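Local structure of vacuolar protein sorting-associated protein 53 (Saccharomyces cerevisiae, 3NS4) at residues N146-W152 with M171-Y175. The protein helps link endosome-derived vesicles to the late Golgi for retrograde transport as a subunit of the GARP tethering complex, this chain being that subunit's C-terminal domain. The protein carries 2 engineered substitutions. Numbering follows the deposited sequence.
Sequences NPDSAVW and MWSAY. Engineered in segment 171-175: M171 (natural residue Leu).
Y175 reaches across from helix 165-178 and donates its hydroxyl OH to the backbone carbonyl O of N146, 2.7 Å away, in the plane of that carbonyl and on one of its lone pairs. It thereby ties one helix of this C-terminal helical bundle to the turn that starts the next-door helix 149-159. Within that turn N146 OD1 accepts from D148 N at 3.2 Å, closing an Asx turn, while N146 ND2 is held by the carbonyl of D193. D148 is the N-cap: its OD1 takes V151 N at 2.9 Å, and OD2 forms a salt bridge with R192.

One turn into the helix the contact becomes aromatic, a cluster of W152, W172 and Y175. CG of W152 is anti to the backbone N (chi1 -175°), and this carries the indole over to helix 165-178. Both other rings meet the same face of it. The Y175 ring lies over the five-membered ring on that face, inclined by 34°, with Y175 CD1 3.3 Å from W152 NE1. At the benzene end W172 comes edge-on in a T-shaped pair, ring planes at 73°, while the far corner of the indole, CH2, rests near the backbone of W172 and 4.1 Å from CB of M171, an engineered selenomethionine. Y139 of helix 132-142 adds a further edge-to-face partner for W152. Replacing W152 by an alanine is likely to open a gap between the two helices and to leave the rings of Y175 and W172 without the indole face they share. W172 also reaches back to the start of helix 149-159, where its CZ3 and CH2 both sit 4.1 Å from CB of S149, whose OG is hydrogen-bonded to the carbonyl O of L227.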
ATOM      1  N   ASN A 146     -11.666  -1.055   5.415  1.00 53.58           N
ATOM      2  CA  ASN A 146     -11.844  -1.231   3.984  1.00 54.20           C
ATOM      3  C   ASN A 146     -12.527  -2.579   3.625  1.00 51.32           C
ATOM      4  O   ASN A 146     -11.954  -3.655   3.826  1.00 51.28           O
ATOM      5  CB  ASN A 146     -10.476  -1.092   3.314  1.00 54.94           C
ATOM      6  CG  ASN A 146     -10.575  -0.786   1.860  1.00 48.41           C
ATOM      7  OD1 ASN A 146     -11.534  -1.162   1.197  1.00 50.92           O
ATOM      8  ND2 ASN A 146      -9.570  -0.090   1.345  1.00 58.65           N
ATOM      9  N   PRO A 147     -13.745  -2.513   3.067  1.00 50.68           N
ATOM     10  CA  PRO A 147     -14.546  -3.716   2.759  1.00 49.29           C
ATOM     11  C   PRO A 147     -14.134  -4.401   1.480  1.00 46.48           C
ATOM     12  O   PRO A 147     -14.635  -5.453   1.136  1.00 47.13           O
ATOM     13  CB  PRO A 147     -15.975  -3.163   2.594  1.00 48.49           C
ATOM     14  CG  PRO A 147     -15.894  -1.679   2.930  1.00 51.16           C
ATOM     15  CD  PRO A 147     -14.467  -1.278   2.706  1.00 51.86           C
ATOM     16  N   ASP A 148     -13.207  -3.810   0.766  1.00 47.47           N
ATOM     17  CA  ASP A 148     -12.815  -4.389  -0.486  1.00 46.32           C
ATOM     18  C   ASP A 148     -11.982  -5.660  -0.304  1.00 47.41           C
ATOM     19  O   ASP A 148     -10.894  -5.683   0.382  1.00 46.94           O
ATOM     20  CB  ASP A 148     -12.104  -3.347  -1.320  1.00 45.31           C
ATOM     21  CG  ASP A 148     -11.934  -3.780  -2.717  1.00 52.32           C
ATOM     22  OD1 ASP A 148     -11.027  -4.624  -2.963  1.00 55.37           O
ATOM     23  OD2 ASP A 148     -12.710  -3.256  -3.558  1.00 53.07           O
ATOM     24  N   SER A 149     -12.525  -6.703  -0.929  1.00 45.17           N
ATOM     25  CA  SER A 149     -11.947  -8.030  -0.924  1.00 43.57           C
ATOM     26  C   SER A 149     -10.742  -8.180  -1.833  1.00 42.45           C
ATOM     27  O   SER A 149      -9.835  -8.956  -1.506  1.00 44.16           O
ATOM     28  CB  SER A 149     -12.994  -9.062  -1.293  1.00 45.27           C
ATOM     29  OG  SER A 149     -13.459  -8.798  -2.593  1.00 54.38           O
ATOM     30  N   ALA A 150     -10.714  -7.486  -2.973  1.00 43.00           N
ATOM     31  CA  ALA A 150      -9.524  -7.577  -3.825  1.00 42.31           C
ATOM     32  C   ALA A 150      -8.292  -6.972  -3.096  1.00 42.30           C
ATOM     33  O   ALA A 150      -7.201  -7.570  -3.089  1.00 45.06           O
ATOM     34  CB  ALA A 150      -9.749  -6.903  -5.147  1.00 43.54           C
ATOM     35  N   VAL A 151      -8.479  -5.814  -2.457  1.00 39.78           N
ATOM     36  CA  VAL A 151      -7.409  -5.166  -1.720  1.00 38.15           C
ATOM     37  C   VAL A 151      -6.948  -6.116  -0.617  1.00 37.33           C
ATOM     38  O   VAL A 151      -5.746  -6.403  -0.430  1.00 36.71           O
ATOM     39  CB  VAL A 151      -7.907  -3.825  -1.130  1.00 38.19           C
ATOM     40  CG1 VAL A 151      -6.995  -3.299  -0.045  1.00 36.76           C
ATOM     41  CG2 VAL A 151      -8.056  -2.790  -2.218  1.00 38.98           C
ATOM     42  N   TRP A 152      -7.922  -6.657   0.083  1.00 38.03           N
ATOM     43  CA  TRP A 152      -7.605  -7.547   1.162  1.00 39.43           C
ATOM     44  C   TRP A 152      -6.710  -8.682   0.710  1.00 40.51           C
ATOM     45  O   TRP A 152      -5.764  -9.084   1.403  1.00 40.63           O
ATOM     46  CB  TRP A 152      -8.892  -8.101   1.685  1.00 39.92           C
ATOM     47  CG  TRP A 152      -8.704  -8.930   2.845  1.00 39.54           C
ATOM     48  CD1 TRP A 152      -8.615  -8.528   4.141  1.00 38.30           C
ATOM     49  CD2 TRP A 152      -8.617 -10.349   2.843  1.00 40.22           C
ATOM     50  NE1 TRP A 152      -8.475  -9.636   4.970  1.00 40.32           N
ATOM     51  CE2 TRP A 152      -8.476 -10.764   4.194  1.00 39.16           C
ATOM     52  CE3 TRP A 152      -8.649 -11.318   1.828  1.00 39.99           C
ATOM     53  CZ2 TRP A 152      -8.347 -12.103   4.555  1.00 39.82           C
ATOM     54  CZ3 TRP A 152      -8.538 -12.659   2.185  1.00 40.63           C
ATOM     55  CH2 TRP A 152      -8.384 -13.036   3.544  1.00 44.84           C
HETATM   56  N   MSE A 171      -8.238 -17.446   6.947  1.00 57.76           N
HETATM   57  CA  MSE A 171      -8.000 -16.038   7.130  1.00 54.67           C
HETATM   58  C   MSE A 171      -9.211 -15.222   6.773  1.00 51.73           C
HETATM   59  O   MSE A 171      -9.575 -14.266   7.463  1.00 52.96           O
HETATM   60  CB  MSE A 171      -6.813 -15.602   6.265  1.00 55.45           C
HETATM   61  CG  MSE A 171      -5.453 -16.114   6.722  1.00 65.00           C
HETATM   62 SE   MSE A 171      -5.064 -15.796   8.635  1.00 88.15          SE
HETATM   63  CE  MSE A 171      -5.932 -14.050   8.880  1.00 91.37           C
ATOM     64  N   TRP A 172      -9.818 -15.621   5.675  1.00 47.21           N
ATOM     65  CA  TRP A 172     -10.929 -14.924   5.113  1.00 48.51           C
ATOM     66  C   TRP A 172     -12.186 -14.966   5.955  1.00 52.68           C
ATOM     67  O   TRP A 172     -12.953 -14.005   6.013  1.00 53.93           O
ATOM     68  CB  TRP A 172     -11.210 -15.528   3.749  1.00 49.82           C
ATOM     69  CG  TRP A 172     -12.518 -15.140   3.248  1.00 52.60           C
ATOM     70  CD1 TRP A 172     -13.646 -15.895   3.258  1.00 56.78           C
ATOM     71  CD2 TRP A 172     -12.876 -13.870   2.712  1.00 52.27           C
ATOM     72  NE1 TRP A 172     -14.696 -15.180   2.734  1.00 67.72           N
ATOM     73  CE2 TRP A 172     -14.253 -13.930   2.392  1.00 59.38           C
ATOM     74  CE3 TRP A 172     -12.167 -12.689   2.466  1.00 44.34           C
ATOM     75  CZ2 TRP A 172     -14.943 -12.856   1.828  1.00 58.34           C
ATOM     76  CZ3 TRP A 172     -12.842 -11.621   1.896  1.00 58.77           C
ATOM     77  CH2 TRP A 172     -14.226 -11.712   1.581  1.00 66.87           C
ATOM     78  N   SER A 173     -12.414 -16.103   6.587  1.00 55.76           N
ATOM     79  CA  SER A 173     -13.596 -16.273   7.384  1.00 59.58           C
ATOM     80  C   SER A 173     -13.713 -15.190   8.396  1.00 58.53           C
ATOM     81  O   SER A 173     -14.792 -14.650   8.578  1.00 63.66           O
ATOM     82  CB  SER A 173     -13.601 -17.614   8.117  1.00 64.05           C
ATOM     83  OG  SER A 173     -14.606 -17.624   9.130  1.00 70.34           O
ATOM     84  N   ALA A 174     -12.616 -14.875   9.072  1.00 56.94           N
ATOM     85  CA  ALA A 174     -12.700 -13.869  10.133  1.00 56.78           C
ATOM     86  C   ALA A 174     -13.061 -12.533   9.527  1.00 54.70           C
ATOM     87  O   ALA A 174     -13.962 -11.843  10.029  1.00 57.38           O
ATOM     88  CB  ALA A 174     -11.432 -13.797  10.954  1.00 54.36           C
ATOM     89  N   TYR A 175     -12.404 -12.213   8.414  1.00 49.04           N
ATOM     90  CA  TYR A 175     -12.662 -10.974   7.710  1.00 48.67           C
ATOM     91  C   TYR A 175     -14.114 -10.865   7.253  1.00 50.35           C
ATOM     92  O   TYR A 175     -14.825  -9.885   7.572  1.00 47.88           O
ATOM     93  CB  TYR A 175     -11.767 -10.888   6.501  1.00 45.90           C
ATOM     94  CG  TYR A 175     -11.992  -9.649   5.697  1.00 48.88           C
ATOM     95  CD1 TYR A 175     -11.386  -8.443   6.052  1.00 48.99           C
ATOM     96  CD2 TYR A 175     -12.787  -9.678   4.563  1.00 53.48           C
ATOM     97  CE1 TYR A 175     -11.567  -7.282   5.287  1.00 48.65           C
ATOM     98  CE2 TYR A 175     -12.987  -8.528   3.800  1.00 57.78           C
ATOM     99  CZ  TYR A 175     -12.379  -7.334   4.165  1.00 53.62           C
ATOM    100  OH  TYR A 175     -12.599  -6.202   3.412  1.00 48.80           O
TER